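Local atomic coordinates of beta-N-acetylhexosaminidase (Thermotoga neapolitana, PDB entry 5BZA), a protein that probably hydrolyses terminal non-reducing N-acetyl-D-hexosamine residues from N-acetyl-beta-D-hexosaminides, as a member of glycoside hydrolase family 3. Residues G93-M98 with M148-G153; T425-I430 with P440-V445. All coordinates share one frame; numbering follows the deposited sequence.

The two contacts lie in separate parts of the chain, with centres about 49 Å apart and nearest atoms about 32 Å apart, so they do not touch. Contact 1 comes first and is complete before contact 2 begins. It pairs helices 89-106 and 136-153 of the family 3 N-terminal domain, a TIM-barrel relative, whose parallel sheet has strands 110-111 and 156-162 as neighbours. Contact 2 joins strands 425-429 and 443-446 of the mixed sheet in the C-terminal domain. Contact 1 thus belongs to the helical layer around the barrel strands and contact 2 to a second sheet, so each bears on the packing of its own domain.

Contact 1: residues G93-M98 with M148-G153; sequences GRYCEM and MGYFKG
Segments 93-98 and 148-153, each part of a longer helix, run side by side in nearly the same direction, their axes 6.7 Å apart and crossing at -31°. Glu-97 CA is only 4.0 Å from Gly-149 CA. Carbonyl groups sit directly on the bare glycine backbone: Gly-93 O rests 3.4 Å from Gly-149 CA, and Glu-97 O lies 3.7 Å from Gly-153 CA. The backbones meet through CA-H...O contacts around Gly-149, the shortest running from Glu-97 CA to Gly-149 O at 3.1 Å. Beside them Cys-96 lies over one face of the Tyr-150 ring. Its CB sits above the ring centre in a CH-pi contact, 3.7 Å from the centroid, while SG, turned beside its own backbone N (chi1 -70°), makes a sulfur-aromatic contact over the same face, 3.5 Å from Tyr-150 CZ. The hydroxyl of Tyr-150 holds a water in the plane of its ring, at 2.7 Å from OH, and this water donates a longer bond to Tyr-95 OH. On the other flank the extended Glu-97 chain slants past Lys-152, OE2 approaching the lysine's CB without pairing with its ammonium group; that carboxylate instead forms a salt bridge with Arg-319 of the second subunit. The geometry is that of GxxxG-type helix packing, with Gly-149 and Gly-153 as the glycines, here joining two TIM-barrel-domain helices next to the dimer interface.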
# COMPACT_ATOMS: atom_id res chain seq x y z
N GLY B 93 -13.60 -5.32 -13.17
CA GLY B 93 -13.12 -6.63 -12.75
C GLY B 93 -11.60 -6.62 -12.51
O GLY B 93 -11.13 -7.18 -11.52
N ARG B 94 -10.84 -5.98 -13.41
CA ARG B 94 -9.36 -5.92 -13.26
C ARG B 94 -8.97 -5.14 -11.98
O ARG B 94 -8.08 -5.57 -11.21
CB ARG B 94 -8.73 -5.30 -14.51
CG ARG B 94 -8.91 -6.13 -15.80
CD ARG B 94 -8.06 -5.62 -17.00
NE ARG B 94 -8.27 -6.48 -18.19
CZ ARG B 94 -8.36 -6.07 -19.47
NH1 ARG B 94 -8.31 -4.78 -19.78
NH2 ARG B 94 -8.56 -6.97 -20.44
N TYR B 95 -9.65 -4.03 -11.72
CA TYR B 95 -9.35 -3.29 -10.51
C TYR B 95 -9.66 -4.17 -9.28
O TYR B 95 -8.92 -4.19 -8.31
CB TYR B 95 -10.17 -2.01 -10.43
CG TYR B 95 -10.23 -1.48 -9.02
CD1 TYR B 95 -9.11 -0.90 -8.43
CD2 TYR B 95 -11.38 -1.64 -8.24
CE1 TYR B 95 -9.14 -0.44 -7.11
CE2 TYR B 95 -11.41 -1.21 -6.94
CZ TYR B 95 -10.29 -0.60 -6.37
OH TYR B 95 -10.35 -0.14 -5.07
N CYS B 96 -10.80 -4.84 -9.29
CA CYS B 96 -11.18 -5.59 -8.10
C CYS B 96 -10.28 -6.82 -7.95
O CYS B 96 -10.04 -7.33 -6.85
CB CYS B 96 -12.67 -5.97 -8.14
SG CYS B 96 -13.77 -4.54 -7.95
N GLU B 97 -9.79 -7.34 -9.05
CA GLU B 97 -8.84 -8.43 -8.90
C GLU B 97 -7.51 -7.96 -8.28
O GLU B 97 -6.92 -8.68 -7.46
CB GLU B 97 -8.54 -9.12 -10.21
CG GLU B 97 -7.71 -10.38 -9.97
CD GLU B 97 -7.29 -11.08 -11.23
OE1 GLU B 97 -7.57 -10.55 -12.35
OE2 GLU B 97 -6.70 -12.17 -11.10
N MET B 98 -7.03 -6.81 -8.74
CA MET B 98 -5.82 -6.18 -8.24
C MET B 98 -5.98 -5.95 -6.73
O MET B 98 -5.13 -6.36 -5.91
CB MET B 98 -5.60 -4.86 -8.97
CG MET B 98 -4.33 -4.09 -8.61
SD MET B 98 -4.47 -2.29 -8.78
CE MET B 98 -5.43 -1.95 -7.32
N MET B 148 -16.52 -11.01 -9.51
CA MET B 148 -15.66 -11.97 -10.15
C MET B 148 -14.17 -11.59 -9.90
O MET B 148 -13.38 -12.43 -9.51
CB MET B 148 -15.96 -12.07 -11.65
CG MET B 148 -15.23 -13.21 -12.36
SD MET B 148 -15.68 -14.86 -11.70
CE MET B 148 -17.39 -15.09 -12.29
N GLY B 149 -13.83 -10.32 -10.08
CA GLY B 149 -12.49 -9.83 -9.80
C GLY B 149 -12.04 -10.07 -8.36
O GLY B 149 -10.94 -10.61 -8.14
N TYR B 150 -12.82 -9.59 -7.38
CA TYR B 150 -12.48 -9.82 -5.96
C TYR B 150 -12.25 -11.29 -5.71
O TYR B 150 -11.29 -11.71 -5.05
CB TYR B 150 -13.59 -9.33 -5.03
CG TYR B 150 -13.65 -7.85 -4.83
CD1 TYR B 150 -12.49 -7.10 -4.61
CD2 TYR B 150 -14.89 -7.17 -4.89
CE1 TYR B 150 -12.55 -5.72 -4.45
CE2 TYR B 150 -14.97 -5.80 -4.72
CZ TYR B 150 -13.80 -5.08 -4.49
OH TYR B 150 -13.87 -3.70 -4.32
N PHE B 151 -13.18 -12.07 -6.22
CA PHE B 151 -13.10 -13.50 -6.05
C PHE B 151 -11.81 -14.13 -6.65
O PHE B 151 -11.12 -14.90 -5.98
CB PHE B 151 -14.35 -14.10 -6.67
CG PHE B 151 -14.59 -15.49 -6.30
CD1 PHE B 151 -14.87 -15.80 -4.98
CD2 PHE B 151 -14.60 -16.48 -7.27
CE1 PHE B 151 -15.11 -17.11 -4.61
CE2 PHE B 151 -14.86 -17.80 -6.91
CZ PHE B 151 -15.12 -18.11 -5.58
N LYS B 152 -11.50 -13.80 -7.90
CA LYS B 152 -10.28 -14.25 -8.54
C LYS B 152 -9.07 -13.84 -7.69
O LYS B 152 -8.19 -14.65 -7.45
CB LYS B 152 -10.15 -13.67 -9.95
CG LYS B 152 -10.88 -14.41 -11.12
CD LYS B 152 -10.30 -13.85 -12.46
CE LYS B 152 -10.86 -14.42 -13.79
NZ LYS B 152 -12.20 -14.02 -14.32
N GLY B 153 -9.07 -12.61 -7.19
CA GLY B 153 -8.00 -12.09 -6.37
C GLY B 153 -7.84 -12.77 -5.02
O GLY B 153 -6.79 -12.66 -4.41
O HOH W 1 -11.74 -2.40 -3.34

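Contact 2: residues T425-I430 with P440-V445; sequences TIYFII and PGRSVV
Tyr-427 and Arg-442 slant across one another, the phenol ring and guanidinium planes standing almost perpendicular at 87°. The aliphatic part of the arginine does the touching: its CB lies 3.8 Å from Tyr-427 CD2, and CG and CD continue along CE2. A bend at chi2 (-74°) turns the chain along the ring, yet the polar ends bond elsewhere, Tyr-427 OH to His-417 O and the two guanidinium NH groups to Leu-418 O and Leu-420 O. Thr-425 CG2 covers one ring face toward its rim, and Ser-443 O lies at the ring edge. That carbonyl also accepts the nearly straight bond from Tyr-427 N, 2.8 Å long, with the donor tilted 18° from the carbonyl plane. Val-445 N then bonds to Tyr-427 O at 2.7 Å, and Ile-429 N to Val-445 O, the alternating pattern of parallel strands. These strands belong to the mixed sheet of the C-terminal domain, with 425-429 between 443-446 and 399-404. At the N-terminal end of the pairing, a water bridges Thr-425 O and Ser-443 N. Phe-428 and Val-445 share the opposite sheet face from Tyr-427 and Val-444; they run alongside each other in the same direction, with Phe-428 CD2 4.0 Å from Val-445 CG1, and helix 452-463 packs on both through Ser-458. The end of Ile-429 reaches Val-444, the two chains crossing, and its CD1 makes a close carbon-carbon approach of 3.4 Å to Val-444 CG1.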
# COMPACT_ATOMS: atom_id res chain seq x y z
N THR B 425 17.60 4.84 33.77
CA THR B 425 17.65 5.09 32.34
C THR B 425 17.64 3.75 31.64
O THR B 425 18.30 2.81 32.08
CB THR B 425 18.88 5.89 31.90
OG1 THR B 425 18.85 7.17 32.53
CG2 THR B 425 18.89 6.07 30.38
N ILE B 426 16.83 3.65 30.59
CA ILE B 426 16.81 2.47 29.74
C ILE B 426 17.29 2.89 28.38
O ILE B 426 16.78 3.88 27.81
CB ILE B 426 15.42 1.83 29.66
CG1 ILE B 426 14.90 1.55 31.08
CG2 ILE B 426 15.47 0.52 28.89
CD1 ILE B 426 13.59 0.80 31.11
N TYR B 427 18.29 2.16 27.89
CA TYR B 427 18.89 2.45 26.60
C TYR B 427 18.25 1.58 25.55
O TYR B 427 18.30 0.34 25.62
CB TYR B 427 20.42 2.22 26.63
CG TYR B 427 21.09 3.22 27.52
CD1 TYR B 427 21.41 4.49 27.04
CD2 TYR B 427 21.39 2.92 28.85
CE1 TYR B 427 21.98 5.43 27.84
CE2 TYR B 427 21.99 3.87 29.68
CZ TYR B 427 22.28 5.12 29.16
OH TYR B 427 22.88 6.08 29.95
N PHE B 428 17.65 2.23 24.57
CA PHE B 428 17.08 1.52 23.45
C PHE B 428 18.04 1.67 22.29
O PHE B 428 18.13 2.74 21.68
CB PHE B 428 15.67 2.05 23.08
CG PHE B 428 14.61 1.79 24.13
CD1 PHE B 428 14.53 2.57 25.27
CD2 PHE B 428 13.66 0.77 23.95
CE1 PHE B 428 13.54 2.33 26.25
CE2 PHE B 428 12.66 0.53 24.92
CZ PHE B 428 12.61 1.30 26.07
N ILE B 429 18.77 0.60 21.98
CA ILE B 429 19.71 0.70 20.86
C ILE B 429 19.02 0.28 19.59
O ILE B 429 18.77 -0.90 19.37
CB ILE B 429 21.03 -0.11 21.09
CG1 ILE B 429 21.95 0.68 22.04
CG2 ILE B 429 21.82 -0.15 19.80
CD1 ILE B 429 21.92 0.27 23.49
N ILE B 430 18.67 1.27 18.78
CA ILE B 430 17.72 1.03 17.71
C ILE B 430 18.29 1.01 16.29
O ILE B 430 17.57 0.67 15.36
CB ILE B 430 16.57 2.07 17.77
CG1 ILE B 430 17.07 3.49 17.53
CG2 ILE B 430 15.83 1.93 19.09
CD1 ILE B 430 15.91 4.50 17.45
N PRO B 440 28.00 -1.10 29.44
CA PRO B 440 28.07 -2.23 30.37
C PRO B 440 27.35 -1.88 31.67
O PRO B 440 27.37 -0.72 32.07
CB PRO B 440 29.58 -2.42 30.60
CG PRO B 440 30.17 -1.09 30.31
CD PRO B 440 29.32 -0.47 29.24
N GLY B 441 26.79 -2.88 32.34
CA GLY B 441 26.01 -2.67 33.54
C GLY B 441 24.76 -1.80 33.38
O GLY B 441 24.05 -1.55 34.35
N ARG B 442 24.47 -1.33 32.18
CA ARG B 442 23.31 -0.48 31.99
C ARG B 442 22.10 -1.31 31.59
O ARG B 442 22.25 -2.42 31.06
CB ARG B 442 23.58 0.56 30.93
CG ARG B 442 24.80 1.41 31.19
CD ARG B 442 24.65 2.46 32.28
NE ARG B 442 25.86 3.30 32.32
CZ ARG B 442 25.85 4.60 32.65
NH1 ARG B 442 24.68 5.18 32.96
NH2 ARG B 442 26.99 5.30 32.65
N SER B 443 20.90 -0.78 31.85
CA SER B 443 19.68 -1.37 31.32
C SER B 443 19.57 -1.13 29.82
O SER B 443 19.45 0.01 29.35
CB SER B 443 18.47 -0.81 32.05
OG SER B 443 18.37 -1.43 33.31
N VAL B 444 19.60 -2.21 29.07
CA VAL B 444 19.73 -2.04 27.65
C VAL B 444 18.71 -2.92 26.93
O VAL B 444 18.55 -4.11 27.28
CB VAL B 444 21.16 -2.40 27.18
CG1 VAL B 444 21.25 -2.31 25.66
CG2 VAL B 444 22.20 -1.45 27.82
N VAL B 445 18.04 -2.34 25.95
CA VAL B 445 17.13 -3.06 25.05
C VAL B 445 17.63 -2.89 23.61
O VAL B 445 17.93 -1.76 23.19
CB VAL B 445 15.65 -2.55 25.16
CG1 VAL B 445 14.79 -3.11 24.02
CG2 VAL B 445 15.03 -2.93 26.48
O HOH W 2 20.87 1.80 32.83